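Local coordinates for protein galactose mutarotase related enzyme (Lactobacillus casei, PDB 3Q1N) that probably binds a carbohydrate and acts as an isomerase of the aldose 1-epimerase type, at residues F50-K55 / Y271-N276; P256-P261 / K285-K290; G149-A152 / F156-Y159. All blocks are in the same frame, centred on the assembly; numbering follows the deposited sequence. Where two conformers were deposited one is given.

Overall arrangement
Contact 1 opens early in the chain, at 50-55 after strand 48-49, and closes only at 271-276, a span that takes in most of the fold. Nested within it is contact 3, a local closure of the loop between strands 136-147 and 160-164; it lies on the opposite side of the chain's centre, about 34 Å from contact 1 between centres. Contact 2 starts at 256-261, before contact 1 has closed, and ends at 285-290, so the two cross along the chain. They also touch in space, I53 packing on F257 and K273 on L260. Contact 1 joins two loops beside strand 136-147, whereas contact 2 ties strand 251-258 of one sheet to strand 284-293 of another.

Contact 1 (F50-K55 / Y271-N276); sequences FPSIGK and YTKLGN. With NO3 (nitrate ion), chain C.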
ATOM      1  N   PHE A  50      -1.275  -7.901   3.734  1.00 13.97           N
ATOM      2  CA  PHE A  50      -2.134  -8.354   4.843  1.00 13.56           C
ATOM      3  C   PHE A  50      -1.646  -9.725   5.275  1.00 13.50           C
ATOM      4  O   PHE A  50      -1.296 -10.510   4.439  1.00 12.91           O
ATOM      5  CB  PHE A  50      -3.598  -8.494   4.384  1.00 13.53           C
ATOM      6  CG  PHE A  50      -4.523  -9.139   5.405  1.00 13.55           C
ATOM      7  CD1 PHE A  50      -5.182  -8.348   6.351  1.00 13.71           C
ATOM      8  CD2 PHE A  50      -4.752 -10.526   5.413  1.00 14.47           C
ATOM      9  CE1 PHE A  50      -6.042  -8.893   7.282  1.00 14.71           C
ATOM     10  CE2 PHE A  50      -5.643 -11.089   6.348  1.00 14.07           C
ATOM     11  CZ  PHE A  50      -6.283 -10.267   7.285  1.00 14.78           C
ATOM     12  N   PRO A  51      -1.635 -10.001   6.590  1.00 12.68           N
ATOM     13  CA  PRO A  51      -1.999  -9.202   7.755  1.00 12.91           C
ATOM     14  C   PRO A  51      -0.833  -8.414   8.374  1.00 12.89           C
ATOM     15  O   PRO A  51      -0.950  -7.931   9.499  1.00 13.08           O
ATOM     16  CB  PRO A  51      -2.546 -10.252   8.727  1.00 13.12           C
ATOM     17  CG  PRO A  51      -1.713 -11.435   8.455  1.00 13.34           C
ATOM     18  CD  PRO A  51      -1.404 -11.410   6.960  1.00 13.30           C
ATOM     19  N   SER A  52       0.289  -8.330   7.668  1.00 12.91           N
ATOM     20  CA  SER A  52       1.446  -7.547   8.104  0.50 13.22           C
ATOM     21  C   SER A  52       1.897  -6.641   6.939  1.00 14.50           C
ATOM     22  O   SER A  52       1.767  -7.025   5.776  1.00 14.80           O
ATOM     23  CB  SER A  52       2.560  -8.515   8.479  0.50 13.66           C
ATOM     24  OG  SER A  52       3.636  -7.887   9.119  0.50 12.78           O
ATOM     25  N   ILE A  53       2.426  -5.485   7.270  1.00 14.79           N
ATOM     26  CA  ILE A  53       3.072  -4.573   6.342  1.00 15.45           C
ATOM     27  C   ILE A  53       4.560  -4.629   6.602  1.00 15.43           C
ATOM     28  O   ILE A  53       5.016  -4.548   7.735  1.00 17.01           O
ATOM     29  CB  ILE A  53       2.504  -3.151   6.558  1.00 16.03           C
ATOM     30  CG1 ILE A  53       1.047  -3.079   6.091  1.00 17.02           C
ATOM     31  CG2 ILE A  53       3.382  -2.084   5.824  1.00 16.68           C
ATOM     32  CD1 ILE A  53       0.335  -1.767   6.622  1.00 16.56           C
ATOM     33  N   GLY A  54       5.356  -4.782   5.551  1.00 16.15           N
ATOM     34  CA  GLY A  54       6.788  -4.780   5.756  1.00 16.45           C
ATOM     35  C   GLY A  54       7.319  -6.031   6.410  1.00 16.04           C
ATOM     36  O   GLY A  54       6.704  -7.093   6.346  1.00 16.55           O
ATOM     37  N   LYS A  55       8.467  -5.889   7.056  1.00 16.01           N
ATOM     38  CA  LYS A  55       9.163  -7.026   7.639  0.50 16.15           C
ATOM     39  C   LYS A  55       8.767  -7.201   9.112  1.00 16.02           C
ATOM     40  O   LYS A  55       8.413  -6.253   9.769  1.00 15.92           O
ATOM     41  CB  LYS A  55      10.698  -6.870   7.547  0.50 16.84           C
ATOM     42  CG  LYS A  55      11.337  -7.241   6.195  0.50 17.33           C
ATOM     43  CD  LYS A  55      12.870  -7.178   6.313  0.50 20.20           C
ATOM     44  CE  LYS A  55      13.590  -7.557   5.048  0.50 22.06           C
ATOM     45  NZ  LYS A  55      15.090  -7.264   5.127  0.50 23.22           N
ATOM     46  N   TYR A 271      -0.981  -8.044  19.453  1.00 14.46           N
ATOM     47  CA  TYR A 271      -2.034  -7.366  20.209  1.00 15.37           C
ATOM     48  C   TYR A 271      -1.625  -5.992  20.743  1.00 15.76           C
ATOM     49  O   TYR A 271      -2.489  -5.234  21.233  1.00 15.79           O
ATOM     50  CB  TYR A 271      -2.498  -8.233  21.387  1.00 15.11           C
ATOM     51  CG  TYR A 271      -3.266  -9.466  20.914  1.00 14.20           C
ATOM     52  CD1 TYR A 271      -4.467  -9.342  20.197  1.00 15.69           C
ATOM     53  CD2 TYR A 271      -2.819 -10.764  21.204  1.00 14.20           C
ATOM     54  CE1 TYR A 271      -5.162 -10.476  19.738  1.00 14.26           C
ATOM     55  CE2 TYR A 271      -3.510 -11.907  20.736  1.00 14.86           C
ATOM     56  CZ  TYR A 271      -4.701 -11.748  20.034  1.00 14.44           C
ATOM     57  OH  TYR A 271      -5.364 -12.869  19.620  1.00 14.24           O
ATOM     58  N   THR A 272      -0.338  -5.646  20.662  1.00 15.87           N
ATOM     59  CA  THR A 272       0.099  -4.295  21.051  1.00 17.68           C
ATOM     60  C   THR A 272       0.976  -3.599  19.972  1.00 17.17           C
ATOM     61  O   THR A 272       1.392  -2.446  20.189  1.00 19.46           O
ATOM     62  CB  THR A 272       0.961  -4.343  22.339  1.00 18.37           C
ATOM     63  OG1 THR A 272       2.125  -5.148  22.110  1.00 20.63           O
ATOM     64  CG2 THR A 272       0.177  -4.890  23.528  1.00 21.11           C
ATOM     65  N   LYS A 273       1.237  -4.284  18.857  1.00 15.78           N
ATOM     66  CA  LYS A 273       2.088  -3.789  17.755  1.00 14.17           C
ATOM     67  C   LYS A 273       1.529  -2.468  17.219  1.00 14.50           C
ATOM     68  O   LYS A 273       0.333  -2.360  16.915  1.00 13.82           O
ATOM     69  CB  LYS A 273       2.190  -4.836  16.643  1.00 14.07           C
ATOM     70  CG  LYS A 273       2.935  -4.431  15.399  1.00 14.51           C
ATOM     71  CD  LYS A 273       2.996  -5.551  14.335  1.00 14.26           C
ATOM     72  CE  LYS A 273       3.633  -5.105  13.055  1.00 13.38           C
ATOM     73  NZ  LYS A 273       3.745  -6.209  12.031  1.00 15.31           N
ATOM     74  N   LEU A 274       2.366  -1.449  17.168  1.00 14.34           N
ATOM     75  CA  LEU A 274       1.884  -0.124  16.748  1.00 13.90           C
ATOM     76  C   LEU A 274       1.329  -0.227  15.340  1.00 14.04           C
ATOM     77  O   LEU A 274       1.983  -0.771  14.443  1.00 13.75           O
ATOM     78  CB  LEU A 274       2.986   0.915  16.785  1.00 13.79           C
ATOM     79  CG  LEU A 274       2.580   2.364  16.538  1.00 14.78           C
ATOM     80  CD1 LEU A 274       1.723   2.843  17.739  1.00 18.66           C
ATOM     81  CD2 LEU A 274       3.811   3.296  16.314  1.00 16.10           C
ATOM     82  N   GLY A 275       0.130   0.337  15.165  1.00 13.99           N
ATOM     83  CA  GLY A 275      -0.562   0.368  13.881  1.00 14.07           C
ATOM     84  C   GLY A 275      -1.524  -0.786  13.638  1.00 13.49           C
ATOM     85  O   GLY A 275      -2.306  -0.750  12.675  1.00 13.39           O
ATOM     86  N   ASN A 276      -1.407  -1.856  14.415  1.00 13.11           N
ATOM     87  CA  ASN A 276      -2.351  -2.925  14.341  1.00 12.97           C
ATOM     88  C   ASN A 276      -3.735  -2.529  14.893  1.00 13.17           C
ATOM     89  O   ASN A 276      -3.887  -1.639  15.754  1.00 14.07           O
ATOM     90  CB  ASN A 276      -1.872  -4.236  15.051  1.00 13.42           C
ATOM     91  CG  ASN A 276      -0.999  -5.117  14.186  1.00 13.81           C
ATOM     92  OD1 ASN A 276      -0.592  -4.742  13.086  1.00 13.58           O
ATOM     93  ND2 ASN A 276      -0.710  -6.348  14.690  1.00 11.84           N
TER
HETATM   94  N   NO3 C 295       5.755  -3.601   2.386  1.00 27.82           N
HETATM   95  O1  NO3 C 295       5.236  -4.822   2.784  1.00 26.05           O
HETATM   96  O2  NO3 C 295       5.590  -2.437   3.098  1.00 28.12           O
HETATM   97  O3  NO3 C 295       6.531  -3.539   1.259  1.00 30.16           O
HETATM   98  O   HOH W   1       0.762  -6.638  11.574  1.00 13.85           O
HETATM   99  O   HOH W   2       5.625  -5.797  10.045  1.00 16.32           O
HETATM  100  O   HOH W   3       2.400  -4.517   9.965  1.00 16.11           O
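S52 and K273 meet across two irregular loop backbones that stand well apart: the nearest pair of CA atoms, S52 and N276, is 8.6 Å apart. P51 follows a cis peptide bond; S52 and I53 are extended, and G54 breaks the run with a positive phi. Residues K273 to N276 make a type II beta turn, closed by the bond from N276 N to K273 O at 3.1 Å. G275 takes the third position of the turn, where a CB would press on the carbonyl oxygen of L274.

K273 bridges the separation. Its CG is anti to the backbone N (chi1 175°) and the rest of the chain is extended, which carries the ammonium straight across to the other loop. There NZ lies 3.4 Å from OG of S52, itself modelled in two conformers. Three waters complete its surroundings, each accepting a hydrogen bond from NZ. Water 2, 2.8 Å from K273 NZ, donates to S52 OG, with the carbonyl oxygens of I53 and K55 also close by. Water 3, 3.0 Å from K273 NZ, also accepts from the backbone N of I53. Water 1 lies between the carbonyl oxygen of P51 and the side chain of N276, 2.8 Å from N276 OD1. The buried ammonium is thus gripped mainly through water, with D262 adding a long, weak ion pair.

On the 50-55 loop the backbone N of G54 donates to O1 of a nitrate ion at 2.8 Å; H73 also binds this ion, which probably came from the crystallisation liquor.

The result is a water-mediated loop-to-loop junction beside strand 136-147, which pairs with both strand 48-49 and strand 277-279 in the antiparallel beta-sandwich architecture of the galactose mutarotase fold.

Contact 2 (P256-P261 / K285-K290); sequences PFDGLP and KQLALK. With EDO (1,2-ethanediol), chain N.
The flat carboxylate of D258 meets L287 with one oxygen and a bound ethanediol, probably from the crystallisation liquor, with the other. D258 OD2 lies 3.2 Å from L287 CD1 in one of the two conformers modelled for this leucine, while D258 OD1 accepts a hydrogen bond of 2.9 Å from O1 of the ethanediol. The puckered ring of P256 touches L289 through CG and CB, with P256 CG 3.9 Å from L289 CD2. This is face-to-face packing of two antiparallel sheets, as in the beta-sandwich of the galactose mutarotase fold. Strand 251-258 belongs to one sheet and strand 284-293 to the other, and no hydrogen bond runs between 256-261 and 285-290; the CA atoms of P256 and L289 are 8.5 Å apart.

The side chains of P256 and L289 cross at about a right angle. L289 places CG between its backbone N and carbonyl carbon (chi1 60°), which directs CD2 at the proline; V124 and Y126 of the neighbouring strand also pack on this leucine. L231, I233 and F236 adjoin P256.

K285, bent at its second torsion, brings CE and NZ near O2 of the ethanediol, while its NZ is 6.2 Å from D258 OD2.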
ATOM      1  N   PRO A 256      -0.802   3.469   0.645  1.00 13.75           N
ATOM      2  CA  PRO A 256      -1.646   3.657   1.815  1.00 13.73           C
ATOM      3  C   PRO A 256      -1.436   2.523   2.833  1.00 13.50           C
ATOM      4  O   PRO A 256      -1.549   1.354   2.455  1.00 14.12           O
ATOM      5  CB  PRO A 256      -3.066   3.654   1.227  1.00 14.80           C
ATOM      6  CG  PRO A 256      -2.912   4.063  -0.219  1.00 14.23           C
ATOM      7  CD  PRO A 256      -1.602   3.406  -0.606  1.00 14.34           C
ATOM      8  N   PHE A 257      -1.183   2.890   4.091  1.00 12.82           N
ATOM      9  CA  PHE A 257      -0.899   1.931   5.187  1.00 13.09           C
ATOM     10  C   PHE A 257      -1.921   2.077   6.319  1.00 13.51           C
ATOM     11  O   PHE A 257      -2.042   3.166   6.940  1.00 13.68           O
ATOM     12  CB  PHE A 257       0.481   2.170   5.838  1.00 12.32           C
ATOM     13  CG  PHE A 257       1.703   1.574   5.113  1.00 12.81           C
ATOM     14  CD1 PHE A 257       1.663   1.049   3.834  1.00 13.52           C
ATOM     15  CD2 PHE A 257       2.917   1.607   5.758  1.00 15.34           C
ATOM     16  CE1 PHE A 257       2.822   0.547   3.231  1.00 16.24           C
ATOM     17  CE2 PHE A 257       4.050   1.107   5.159  1.00 16.57           C
ATOM     18  CZ  PHE A 257       4.019   0.587   3.918  1.00 16.52           C
ATOM     19  N   ASP A 258      -2.629   0.985   6.613  1.00 13.48           N
ATOM     20  CA  ASP A 258      -3.354   0.833   7.897  1.00 13.01           C
ATOM     21  C   ASP A 258      -2.573  -0.143   8.789  1.00 13.02           C
ATOM     22  O   ASP A 258      -3.020  -1.230   9.074  1.00 13.85           O
ATOM     23  CB  ASP A 258      -4.789   0.359   7.650  1.00 12.64           C
ATOM     24  CG  ASP A 258      -5.636   0.353   8.917  1.00 15.82           C
ATOM     25  OD1 ASP A 258      -5.306   1.091   9.883  1.00 16.74           O
ATOM     26  OD2 ASP A 258      -6.658  -0.394   8.925  1.00 17.35           O
ATOM     27  N   GLY A 259      -1.380   0.301   9.198  1.00 13.14           N
ATOM     28  CA  GLY A 259      -0.435  -0.497   9.947  1.00 13.42           C
ATOM     29  C   GLY A 259       0.955   0.002   9.617  1.00 13.30           C
ATOM     30  O   GLY A 259       1.128   0.992   8.906  1.00 13.92           O
ATOM     31  N   LEU A 260       1.942  -0.619  10.252  1.00 13.55           N
ATOM     32  CA  LEU A 260       3.341  -0.186  10.145  1.00 13.94           C
ATOM     33  C   LEU A 260       4.264  -1.376  10.213  1.00 14.48           C
ATOM     34  O   LEU A 260       3.965  -2.376  10.889  1.00 14.01           O
ATOM     35  CB  LEU A 260       3.681   0.727  11.313  1.00 14.23           C
ATOM     36  CG  LEU A 260       3.016   2.117  11.406  1.00 15.16           C
ATOM     37  CD1 LEU A 260       3.264   2.760  12.730  1.00 17.26           C
ATOM     38  CD2 LEU A 260       3.503   2.952  10.236  1.00 14.56           C
ATOM     39  N   PRO A 261       5.426  -1.286   9.533  1.00 14.13           N
ATOM     40  CA  PRO A 261       6.443  -2.316   9.754  1.00 14.55           C
ATOM     41  C   PRO A 261       6.824  -2.399  11.221  1.00 14.27           C
ATOM     42  O   PRO A 261       6.654  -1.447  11.973  1.00 14.71           O
ATOM     43  CB  PRO A 261       7.651  -1.785   8.958  1.00 14.35           C
ATOM     44  CG  PRO A 261       7.040  -0.765   7.971  1.00 14.12           C
ATOM     45  CD  PRO A 261       5.894  -0.185   8.670  1.00 14.93           C
ATOM     46  N   LYS A 285     -13.631  -4.568   9.791  1.00 13.97           N
ATOM     47  CA  LYS A 285     -13.158  -3.194   9.540  1.00 13.77           C
ATOM     48  C   LYS A 285     -13.296  -2.933   8.066  1.00 14.40           C
ATOM     49  O   LYS A 285     -12.822  -3.729   7.264  1.00 13.87           O
ATOM     50  CB  LYS A 285     -11.673  -3.059   9.888  1.00 14.48           C
ATOM     51  CG  LYS A 285     -11.106  -1.646   9.744  1.00 17.98           C
ATOM     52  CD  LYS A 285     -11.713  -0.712  10.759  1.00 22.92           C
ATOM     53  CE  LYS A 285     -11.423   0.746  10.454  1.00 26.32           C
ATOM     54  NZ  LYS A 285     -11.858   1.501  11.693  1.00 27.95           N
ATOM     55  N   GLN A 286     -13.826  -1.757   7.729  1.00 14.77           N
ATOM     56  CA  GLN A 286     -13.921  -1.353   6.336  1.00 16.38           C
ATOM     57  C   GLN A 286     -13.054  -0.115   6.092  1.00 16.12           C
ATOM     58  O   GLN A 286     -13.064   0.823   6.923  1.00 17.45           O
ATOM     59  CB  GLN A 286     -15.375  -1.084   5.951  1.00 16.94           C
ATOM     60  CG  GLN A 286     -16.196  -2.368   5.968  1.00 20.14           C
ATOM     61  CD  GLN A 286     -17.651  -2.190   5.657  1.00 23.22           C
ATOM     62  OE1 GLN A 286     -18.025  -1.483   4.697  1.00 25.65           O
ATOM     63  NE2 GLN A 286     -18.494  -2.860   6.426  1.00 23.34           N
ATOM     64  N   LEU A 287     -12.342  -0.111   4.968  1.00 16.20           N
ATOM     65  CA  LEU A 287     -11.469   0.984   4.556  0.50 16.54           C
ATOM     66  C   LEU A 287     -11.740   1.271   3.085  1.00 16.37           C
ATOM     67  O   LEU A 287     -11.939   0.327   2.318  1.00 16.83           O
ATOM     68  CB  LEU A 287     -10.008   0.583   4.725  0.50 16.99           C
ATOM     69  CG  LEU A 287      -9.533   0.206   6.136  0.50 17.78           C
ATOM     70  CD1 LEU A 287      -8.150  -0.418   6.102  0.50 19.45           C
ATOM     71  CD2 LEU A 287      -9.538   1.447   7.034  0.50 18.20           C
ATOM     72  N   ALA A 288     -11.749   2.541   2.704  1.00 15.69           N
ATOM     73  CA  ALA A 288     -11.918   2.905   1.300  1.00 16.68           C
ATOM     74  C   ALA A 288     -10.785   3.802   0.864  1.00 16.14           C
ATOM     75  O   ALA A 288     -10.203   4.512   1.675  1.00 16.39           O
ATOM     76  CB  ALA A 288     -13.240   3.590   1.075  1.00 16.66           C
ATOM     77  N   LEU A 289     -10.452   3.748  -0.420  1.00 16.20           N
ATOM     78  CA  LEU A 289      -9.583   4.759  -1.041  1.00 16.63           C
ATOM     79  C   LEU A 289     -10.028   5.032  -2.476  1.00 16.66           C
ATOM     80  O   LEU A 289     -10.809   4.264  -3.054  1.00 16.84           O
ATOM     81  CB  LEU A 289      -8.107   4.342  -1.017  1.00 17.29           C
ATOM     82  CG  LEU A 289      -7.614   3.069  -1.711  1.00 18.37           C
ATOM     83  CD1 LEU A 289      -7.300   3.298  -3.183  1.00 19.99           C
ATOM     84  CD2 LEU A 289      -6.386   2.482  -0.977  1.00 18.31           C
ATOM     85  N   LYS A 290      -9.521   6.130  -3.043  1.00 16.53           N
ATOM     86  CA  LYS A 290      -9.650   6.385  -4.464  1.00 17.20           C
ATOM     87  C   LYS A 290      -8.292   6.770  -5.027  1.00 16.65           C
ATOM     88  O   LYS A 290      -7.498   7.438  -4.355  1.00 17.17           O
ATOM     89  CB  LYS A 290     -10.640   7.511  -4.767  1.00 18.34           C
ATOM     90  CG  LYS A 290     -12.054   7.322  -4.178  1.00 22.81           C
ATOM     91  CD  LYS A 290     -13.023   8.465  -4.612  1.00 27.41           C
ATOM     92  CE  LYS A 290     -14.419   8.212  -4.016  1.00 31.13           C
ATOM     93  NZ  LYS A 290     -15.393   9.290  -4.420  1.00 35.39           N
TER
HETATM   94  C1  EDO N 306      -6.887   3.355  12.077  1.00 46.62           C
HETATM   95  O1  EDO N 306      -5.983   2.277  12.399  1.00 47.55           O
HETATM   96  C2  EDO N 306      -8.317   2.888  12.267  1.00 45.79           C
HETATM   97  O2  EDO N 306      -8.744   2.202  11.096  1.00 44.71           O

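Contact 3 (G149-A152 / F156-Y159); sequences GLKA and FDDY. With EDO (1,2-ethanediol), chain L.
G149 is held through both its backbone polar atoms. Its N donates to the hydroxyl of Y159, with G149 N and Y159 OH 3.0 Å apart and the bond almost straight. G149 O accepts from D157 N, 3.0 Å away and tilted 27° from the carbonyl plane.

K151 sets CG anti to its carbonyl carbon (chi1 -58°) and then runs extended across D157. Its ammonium reaches D158 in a salt bridge, K151 NZ to D158 OD1 3.0 Å, meeting the syn side of the oxygen 32° out of the carboxylate plane. H224 satisfies the other oxygen of D158. With an alanine at D158, K151 and H224 would probably both lose their acceptor and the lysine would be left freer to swing. The OD2 of D157 has two donors, H225 and O1 of a bound ethanediol, and D157 O is hydrogen-bonded to S222 OG. L150 CD2 packs on F156 CD1 at 3.7 Å.

Within 156-159 the N of D158 returns to the carbonyl oxygen of F156, making D157 the centre of an inverse gamma turn. Together with the single beta bridge of L150 and F156, this turn closes the compact loop joining strands 136-147 and 160-164.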
ATOM      1  N   GLY A 149       8.284  10.259 -14.894  1.00 17.62           N
ATOM      2  CA  GLY A 149       9.311  10.682 -15.804  1.00 18.70           C
ATOM      3  C   GLY A 149      10.632  10.950 -15.108  1.00 18.77           C
ATOM      4  O   GLY A 149      10.693  11.405 -13.972  1.00 18.62           O
ATOM      5  N   LEU A 150      11.701  10.667 -15.846  1.00 20.05           N
ATOM      6  CA  LEU A 150      13.038  10.902 -15.391  1.00 20.31           C
ATOM      7  C   LEU A 150      13.794  11.951 -16.236  1.00 20.97           C
ATOM      8  O   LEU A 150      13.537  12.137 -17.438  1.00 20.63           O
ATOM      9  CB  LEU A 150      13.807   9.601 -15.422  1.00 21.22           C
ATOM     10  CG  LEU A 150      13.303   8.408 -14.615  1.00 20.97           C
ATOM     11  CD1 LEU A 150      14.355   7.300 -14.738  1.00 22.63           C
ATOM     12  CD2 LEU A 150      13.012   8.807 -13.174  1.00 20.14           C
ATOM     13  N   LYS A 151      14.722  12.635 -15.580  1.00 21.38           N
ATOM     14  CA  LYS A 151      15.617  13.583 -16.245  1.00 23.17           C
ATOM     15  C   LYS A 151      16.666  12.855 -17.063  1.00 23.28           C
ATOM     16  O   LYS A 151      16.785  11.616 -16.962  1.00 22.90           O
ATOM     17  CB  LYS A 151      16.314  14.499 -15.232  1.00 23.03           C
ATOM     18  CG  LYS A 151      15.376  15.295 -14.370  1.00 24.72           C
ATOM     19  CD  LYS A 151      16.066  16.418 -13.617  1.00 27.70           C
ATOM     20  CE  LYS A 151      15.096  17.129 -12.693  1.00 28.96           C
ATOM     21  NZ  LYS A 151      15.761  18.253 -11.979  1.00 31.00           N
ATOM     22  N   ALA A 152      17.426  13.632 -17.854  1.00 24.38           N
ATOM     23  CA  ALA A 152      18.510  13.084 -18.708  1.00 25.75           C
ATOM     24  C   ALA A 152      19.443  12.158 -17.930  1.00 26.19           C
ATOM     25  O   ALA A 152      19.885  11.135 -18.462  1.00 27.60           O
ATOM     26  CB  ALA A 152      19.316  14.197 -19.394  1.00 25.75           C
ATOM     27  N   PHE A 156      14.584  11.734 -10.681  1.00 18.92           N
ATOM     28  CA  PHE A 156      13.149  11.959 -10.835  1.00 18.30           C
ATOM     29  C   PHE A 156      12.939  13.376 -11.398  1.00 17.82           C
ATOM     30  O   PHE A 156      13.610  14.329 -10.995  1.00 18.05           O
ATOM     31  CB  PHE A 156      12.380  11.784  -9.528  1.00 17.90           C
ATOM     32  CG  PHE A 156      12.509  10.424  -8.917  1.00 17.50           C
ATOM     33  CD1 PHE A 156      12.110   9.291  -9.624  1.00 18.31           C
ATOM     34  CD2 PHE A 156      13.016  10.288  -7.644  1.00 17.81           C
ATOM     35  CE1 PHE A 156      12.218   8.028  -9.062  1.00 19.41           C
ATOM     36  CE2 PHE A 156      13.156   9.008  -7.066  1.00 18.56           C
ATOM     37  CZ  PHE A 156      12.742   7.889  -7.780  1.00 17.62           C
ATOM     38  N   ASP A 157      12.014  13.530 -12.343  1.00 17.02           N
ATOM     39  CA  ASP A 157      11.870  14.836 -13.027  1.00 17.43           C
ATOM     40  C   ASP A 157      10.942  15.813 -12.306  1.00 17.71           C
ATOM     41  O   ASP A 157       9.825  16.098 -12.777  1.00 18.04           O
ATOM     42  CB  ASP A 157      11.396  14.624 -14.464  1.00 17.06           C
ATOM     43  CG  ASP A 157      11.434  15.891 -15.306  1.00 18.23           C
ATOM     44  OD1 ASP A 157      12.141  16.859 -14.914  1.00 18.80           O
ATOM     45  OD2 ASP A 157      10.781  15.908 -16.394  1.00 19.31           O
ATOM     46  N   ASP A 158      11.424  16.330 -11.180  1.00 18.20           N
ATOM     47  CA  ASP A 158      10.728  17.351 -10.395  1.00 18.50           C
ATOM     48  C   ASP A 158       9.322  16.924  -9.927  1.00 18.11           C
ATOM     49  O   ASP A 158       8.355  17.653 -10.079  1.00 17.63           O
ATOM     50  CB  ASP A 158      10.703  18.675 -11.167  1.00 19.40           C
ATOM     51  CG  ASP A 158      12.102  19.179 -11.495  1.00 21.98           C
ATOM     52  OD1 ASP A 158      13.056  18.837 -10.730  1.00 24.69           O
ATOM     53  OD2 ASP A 158      12.227  19.909 -12.501  1.00 26.28           O
ATOM     54  N   TYR A 159       9.245  15.740  -9.319  1.00 17.57           N
ATOM     55  CA  TYR A 159       8.021  15.231  -8.730  1.00 17.41           C
ATOM     56  C   TYR A 159       7.967  15.590  -7.256  1.00 17.75           C
ATOM     57  O   TYR A 159       8.997  15.503  -6.520  1.00 18.48           O
ATOM     58  CB  TYR A 159       7.919  13.703  -8.887  1.00 16.81           C
ATOM     59  CG  TYR A 159       7.466  13.292 -10.276  1.00 16.18           C
ATOM     60  CD1 TYR A 159       8.372  13.173 -11.333  1.00 16.76           C
ATOM     61  CD2 TYR A 159       6.136  13.057 -10.536  1.00 17.30           C
ATOM     62  CE1 TYR A 159       7.953  12.866 -12.591  1.00 16.44           C
ATOM     63  CE2 TYR A 159       5.707  12.699 -11.786  1.00 17.38           C
ATOM     64  CZ  TYR A 159       6.613  12.611 -12.817  1.00 17.86           C
ATOM     65  OH  TYR A 159       6.227  12.261 -14.087  1.00 18.36           O
TER
HETATM   66  C1  EDO L 304      11.524  13.730 -18.807  1.00 39.56           C
HETATM   67  O1  EDO L 304      10.705  14.830 -19.274  1.00 39.02           O
HETATM   68  C2  EDO L 304      10.892  12.324 -18.889  1.00 39.68           C
HETATM   69  O2  EDO L 304      10.466  11.928 -20.218  1.00 41.03           O